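N-terminus Plasma serine protease inhibitor (Homo sapiens, PDB 3DY0) inhibits serine proteases in plasma and other body fluids in a heparin-dependent manner, inactivating them irreversibly after they cleave its reactive centre loop. Local coordinates at residues A47-K52 / H294-G299; K52-E57 / G286-F291. All coordinates share one frame; numbering follows the deposited sequence. Where two conformers were deposited one is given.

Both contacts join helix 49-58 to the loop that runs from strand 259-277 to strand 307-319, and their centres lie only about 8 Å apart. Contact 1 uses the amino end of the helix and the later part of the loop; contact 2 takes the following turns and the earlier part, so helix and loop run in opposite order and contact 2 lies within the span enclosed by contact 1. Lys52 belongs to both contacts. Thr51 bridges the two sites, its CG2 lying 3.7 Å from Val290 CB. Together they illustrate how a serpin attaches an irregular connection to its helical layer, joining residues more than 220 positions apart.

Contact 1 of 2, residues A47-K52 / H294-G299; sequences AGSSTK and HADLSG
Thr51 OG1 is gripped from two directions: it accepts the backbone N-H of Asp296, with OG1 and N 2.8 Å apart and an angle of 159° at the hydrogen, and it meets a water at 2.6 Å. That water donates a hydrogen bond to His294 O, tying the helix to the loop a second time. The loop here is folded into an Asx turn, in which Asp296 OD1 receives the N-H of Ser298 two residues on, while Ser298 OG donates to the same oxygen on its syn side over 2.8 Å.

With OD1 thus occupied by its own loop, the second carboxylate oxygen serves the helix. Asp296 CG stands anti to the backbone N (chi1 179°), which carries the carboxylate across the Gly48 backbone toward Ser49. There OD2 accepts from Ser49 OG through its anti lone pair, at a short 2.6 Å. The carboxylate is therefore held at both oxygens and its rotation is fixed, and its place near the amino end of helix 49-58 probably favours the negative charge.

The main chain adds a direct tie as the segments pass at Ala47 and Leu297. Gly48 N bonds to Asp296 O over 2.9 Å. In this part of the serpin fold, the start of helix 49-58 is thus joined to the irregular link between two sheet strands. Alongside the Gly48 bond, Ala47 CA brings a C-H to the same carbonyl oxygen, Asp296 O, at 3.3 Å.

Contact 2 of 2, residues K52-E57 / G286-F291; sequences KMQILE and GISNVF
Gln54 reaches out from helix 49-58 and inserts its amide into the bend formed by Gly286 to Asn289, a side chain bonding to the backbone of a serpin loop between two sheet strands. With CG anti to the carbonyl carbon (chi1 -61°) and the chain extended beyond it, the carboxamide is carried out to the loop. Its OE1 collects two consecutive loop N-H groups. Asn289 N lies in the carbonyl plane on a lone pair, 2.9 Å from OE1, whereas Ser288 N, 3.0 Å from OE1, approaches from 47° above that plane. A water donates a further hydrogen bond to OE1 and accepts one from Val290 N, extending the grip to a third peptide.

The other end of the amide is held less firmly: Gln54 NE2 makes a weak bond to Asn289 OD1 at 3.0 Å, the two amide planes standing 76° apart. Along its stem, Gln54 passes close to the loop backbone, with CB 3.2 Å from Gly286 O.

Ile55 and Ile287 supply the apolar part. Their side chains cross at about a right angle, Ile55 CG1 meeting Ile287 CG2 at 4.1 Å. Ile287 also lays CG1 against the helix backbone, 3.5 Å from Gln54 O. Helix 33-45 also packs on this buried pair: Ile55 touches Leu43 and Ser44, and Ile287 touches Leu40.

The polar and apolar halves thus do different work. The isoleucines join the loop to two helices through apolar packing, while Gln54 OE1, a single side-chain oxygen accepting from Ser288, Asn289 and a water, helps to hold the loop backbone just where its 3-10 turn begins.

Contact 1 of 2, residues A47-K52 / H294-G299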
loop_
_atom_site.group_PDB
_atom_site.type_symbol
_atom_site.label_atom_id
_atom_site.label_comp_id
_atom_site.label_asym_id
_atom_site.label_seq_id
_atom_site.Cartn_x
_atom_site.Cartn_y
_atom_site.Cartn_z
ATOM N N ALA A 47 -3.271 -14.804 16.131
ATOM C CA ALA A 47 -4.190 -14.066 16.989
ATOM C C ALA A 47 -5.337 -14.963 17.430
ATOM O O ALA A 47 -5.645 -15.961 16.778
ATOM C CB ALA A 47 -4.736 -12.853 16.248
ATOM N N GLY A 48 -5.970 -14.603 18.540
ATOM C CA GLY A 48 -7.086 -15.387 19.032
ATOM C C GLY A 48 -8.234 -14.513 19.497
ATOM O O GLY A 48 -8.104 -13.294 19.554
ATOM N N SER A 49 -9.358 -15.149 19.817
ATOM C CA SER A 49 -10.558 -14.471 20.304
ATOM C C SER A 49 -10.899 -13.122 19.658
ATOM O O SER A 49 -10.907 -12.996 18.436
ATOM C CB SER A 49 -10.487 -14.325 21.830
ATOM O OG SER A 49 -9.297 -13.678 22.244
ATOM N N SER A 50 -11.185 -12.122 20.488
ATOM C CA SER A 50 -11.543 -10.794 19.993
ATOM C C SER A 50 -10.448 -10.132 19.164
ATOM O O SER A 50 -10.739 -9.378 18.235
ATOM C CB SER A 50 -11.920 -9.878 21.161
ATOM O OG SER A 50 -13.159 -10.260 21.731
ATOM N N THR A 51 -9.192 -10.406 19.503
ATOM C CA THR A 51 -8.067 -9.817 18.776
ATOM C C THR A 51 -8.080 -10.252 17.314
ATOM O O THR A 51 -7.891 -9.437 16.406
ATOM C CB THR A 51 -6.723 -10.215 19.418
ATOM O OG1 THR A 51 -6.648 -9.657 20.734
ATOM C CG2 THR A 51 -5.555 -9.695 18.590
ATOM N N LYS A 52 -8.302 -11.542 17.090
ATOM C CA LYS A 52 -8.356 -12.084 15.736
ATOM C C LYS A 52 -9.630 -11.626 15.027
ATOM O O LYS A 52 -9.610 -11.295 13.835
ATOM C CB LYS A 52 -8.301 -13.612 15.797
ATOM C CG LYS A 52 -8.361 -14.305 14.452
ATOM C CD LYS A 52 -8.333 -15.808 14.662
ATOM C CE LYS A 52 -8.385 -16.554 13.354
ATOM N NZ LYS A 52 -8.295 -18.022 13.582
ATOM N N HIS A 294 -4.131 -6.335 26.361
ATOM C CA HIS A 294 -5.176 -7.353 26.320
ATOM C C HIS A 294 -5.174 -8.083 24.986
ATOM O O HIS A 294 -6.124 -8.783 24.637
ATOM C CB HIS A 294 -6.550 -6.731 26.571
ATOM C CG HIS A 294 -6.883 -6.583 28.021
ATOM N ND1 HIS A 294 -6.076 -5.894 28.902
ATOM C CD2 HIS A 294 -7.921 -7.053 28.750
ATOM C CE1 HIS A 294 -6.604 -5.949 30.113
ATOM N NE2 HIS A 294 -7.724 -6.646 30.048
ATOM N N ALA A 295 -4.097 -7.907 24.235
ATOM C CA ALA A 295 -3.966 -8.568 22.947
ATOM C C ALA A 295 -3.920 -10.073 23.166
ATOM O O ALA A 295 -3.286 -10.549 24.109
ATOM C CB ALA A 295 -2.688 -8.116 22.261
ATOM N N ASP A 296 -4.611 -10.817 22.309
ATOM C CA ASP A 296 -4.583 -12.269 22.385
ATOM C C ASP A 296 -3.727 -12.709 21.203
ATOM O O ASP A 296 -4.211 -12.798 20.072
ATOM C CB ASP A 296 -5.986 -12.866 22.260
ATOM C CG ASP A 296 -5.982 -14.391 22.311
ATOM O OD1 ASP A 296 -4.884 -14.989 22.314
ATOM O OD2 ASP A 296 -7.077 -14.990 22.338
ATOM N N LEU A 297 -2.445 -12.944 21.466
ATOM C CA LEU A 297 -1.517 -13.380 20.432
ATOM C C LEU A 297 -0.941 -14.733 20.835
ATOM O O LEU A 297 0.232 -15.020 20.603
ATOM C CB LEU A 297 -0.396 -12.351 20.257
ATOM C CG LEU A 297 -0.846 -11.041 19.599
ATOM C CD1 LEU A 297 0.247 -9.995 19.710
ATOM C CD2 LEU A 297 -1.208 -11.311 18.141
ATOM N N SER A 298 -1.796 -15.553 21.437
ATOM C CA SER A 298 -1.424 -16.885 21.895
ATOM C C SER A 298 -0.949 -17.773 20.751
ATOM O O SER A 298 -0.253 -18.762 20.974
ATOM C CB SER A 298 -2.618 -17.540 22.598
ATOM O OG SER A 298 -3.769 -17.512 21.769
ATOM N N GLY A 299 -1.323 -17.416 19.527
ATOM C CA GLY A 299 -0.915 -18.202 18.377
ATOM C C GLY A 299 0.522 -17.965 17.946
ATOM O O GLY A 299 1.124 -18.820 17.300
HETATM O O HOH W 1 -8.333 -9.491 22.650
#

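Contact 2 of 2, residues K52-E57 / G286-F291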
loop_
_atom_site.group_PDB
_atom_site.type_symbol
_atom_site.label_atom_id
_atom_site.label_comp_id
_atom_site.label_asym_id
_atom_site.label_seq_id
_atom_site.Cartn_x
_atom_site.Cartn_y
_atom_site.Cartn_z
ATOM N N LYS A 52 -8.302 -11.542 17.090
ATOM C CA LYS A 52 -8.356 -12.084 15.736
ATOM C C LYS A 52 -9.630 -11.626 15.027
ATOM O O LYS A 52 -9.610 -11.295 13.835
ATOM C CB LYS A 52 -8.301 -13.612 15.797
ATOM C CG LYS A 52 -8.361 -14.305 14.452
ATOM C CD LYS A 52 -8.333 -15.808 14.662
ATOM C CE LYS A 52 -8.385 -16.554 13.354
ATOM N NZ LYS A 52 -8.295 -18.022 13.582
ATOM N N MET A 53 -10.738 -11.603 15.761
ATOM C CA MET A 53 -12.016 -11.181 15.200
ATOM C C MET A 53 -11.923 -9.787 14.589
ATOM O O MET A 53 -12.347 -9.565 13.454
ATOM C CB MET A 53 -13.100 -11.185 16.283
ATOM C CG MET A 53 -13.465 -12.561 16.809
ATOM S SD MET A 53 -14.750 -12.471 18.079
ATOM C CE MET A 53 -16.222 -12.389 17.062
ATOM N N GLN A 54 -11.367 -8.848 15.347
ATOM C CA GLN A 54 -11.234 -7.477 14.867
ATOM C C GLN A 54 -10.403 -7.404 13.601
ATOM O O GLN A 54 -10.726 -6.649 12.686
ATOM C CB GLN A 54 -10.597 -6.588 15.930
ATOM C CG GLN A 54 -11.383 -6.493 17.222
ATOM C CD GLN A 54 -10.731 -5.552 18.208
ATOM O OE1 GLN A 54 -9.525 -5.323 18.151
ATOM N NE2 GLN A 54 -11.523 -5.005 19.128
ATOM N N ILE A 55 -9.327 -8.182 13.546
ATOM C CA ILE A 55 -8.472 -8.160 12.363
ATOM C C ILE A 55 -9.204 -8.680 11.128
ATOM O O ILE A 55 -9.151 -8.060 10.066
ATOM C CB ILE A 55 -7.184 -8.979 12.580
ATOM C CG1 ILE A 55 -6.338 -8.336 13.681
ATOM C CG2 ILE A 55 -6.379 -9.039 11.280
ATOM C CD1 ILE A 55 -5.157 -9.177 14.120
ATOM N N LEU A 56 -9.894 -9.809 11.260
ATOM C CA LEU A 56 -10.611 -10.356 10.113
ATOM C C LEU A 56 -11.752 -9.444 9.671
ATOM O O LEU A 56 -11.966 -9.243 8.475
ATOM C CB LEU A 56 -11.143 -11.757 10.433
ATOM C CG LEU A 56 -10.082 -12.811 10.761
ATOM C CD1 LEU A 56 -10.758 -14.162 10.954
ATOM C CD2 LEU A 56 -9.062 -12.892 9.636
ATOM N N GLU A 57 -12.487 -8.886 10.630
ATOM C CA GLU A 57 -13.585 -7.994 10.285
ATOM C C GLU A 57 -13.041 -6.715 9.660
ATOM O O GLU A 57 -13.646 -6.160 8.743
ATOM C CB GLU A 57 -14.422 -7.663 11.524
ATOM C CG GLU A 57 -15.162 -8.861 12.100
ATOM C CD GLU A 57 -16.169 -8.474 13.168
ATOM O OE1 GLU A 57 -16.760 -9.386 13.783
ATOM O OE2 GLU A 57 -16.375 -7.260 13.389
ATOM N N GLY A 286 -11.581 -0.544 13.592
ATOM C CA GLY A 286 -11.970 -1.536 14.578
ATOM C C GLY A 286 -10.875 -2.492 15.010
ATOM O O GLY A 286 -11.130 -3.413 15.787
ATOM N N ILE A 287 -9.660 -2.294 14.509
ATOM C CA ILE A 287 -8.541 -3.161 14.872
ATOM C C ILE A 287 -7.775 -2.451 15.980
ATOM O O ILE A 287 -6.951 -1.573 15.716
ATOM C CB ILE A 287 -7.617 -3.407 13.665
ATOM C CG1 ILE A 287 -8.421 -4.068 12.542
ATOM C CG2 ILE A 287 -6.450 -4.295 14.072
ATOM C CD1 ILE A 287 -7.664 -4.219 11.237
ATOM N N SER A 288 -8.035 -2.850 17.222
ATOM C CA SER A 288 -7.404 -2.192 18.361
ATOM C C SER A 288 -6.775 -3.084 19.429
ATOM O O SER A 288 -5.699 -2.778 19.935
ATOM C CB SER A 288 -8.430 -1.275 19.034
ATOM O OG SER A 288 -9.489 -2.037 19.599
ATOM N N ASN A 289 -7.438 -4.180 19.772
ATOM C CA ASN A 289 -6.935 -5.062 20.825
ATOM C C ASN A 289 -5.503 -5.552 20.667
ATOM O O ASN A 289 -4.758 -5.648 21.644
ATOM C CB ASN A 289 -7.874 -6.259 20.984
ATOM C CG ASN A 289 -9.172 -5.894 21.672
ATOM O OD1 ASN A 289 -9.721 -4.807 21.461
ATOM N ND2 ASN A 289 -9.679 -6.805 22.495
ATOM N N VAL A 290 -5.107 -5.852 19.437
ATOM C CA VAL A 290 -3.770 -6.360 19.183
ATOM C C VAL A 290 -2.648 -5.407 19.616
ATOM O O VAL A 290 -1.505 -5.830 19.812
ATOM C CB VAL A 290 -3.621 -6.721 17.681
ATOM C CG1 VAL A 290 -3.554 -5.453 16.842
ATOM C CG2 VAL A 290 -2.403 -7.604 17.467
ATOM N N PHE A 291 -2.980 -4.131 19.796
ATOM C CA PHE A 291 -1.998 -3.125 20.201
ATOM C C PHE A 291 -2.046 -2.838 21.695
ATOM O O PHE A 291 -1.387 -1.909 22.169
ATOM C CB PHE A 291 -2.251 -1.811 19.452
ATOM C CG PHE A 291 -2.264 -1.953 17.957
ATOM C CD1 PHE A 291 -1.115 -2.333 17.272
ATOM C CD2 PHE A 291 -3.429 -1.704 17.233
ATOM C CE1 PHE A 291 -1.124 -2.466 15.885
ATOM C CE2 PHE A 291 -3.447 -1.836 15.839
ATOM C CZ PHE A 291 -2.292 -2.218 15.171
HETATM O O HOH W 2 -7.137 -6.591 17.304
#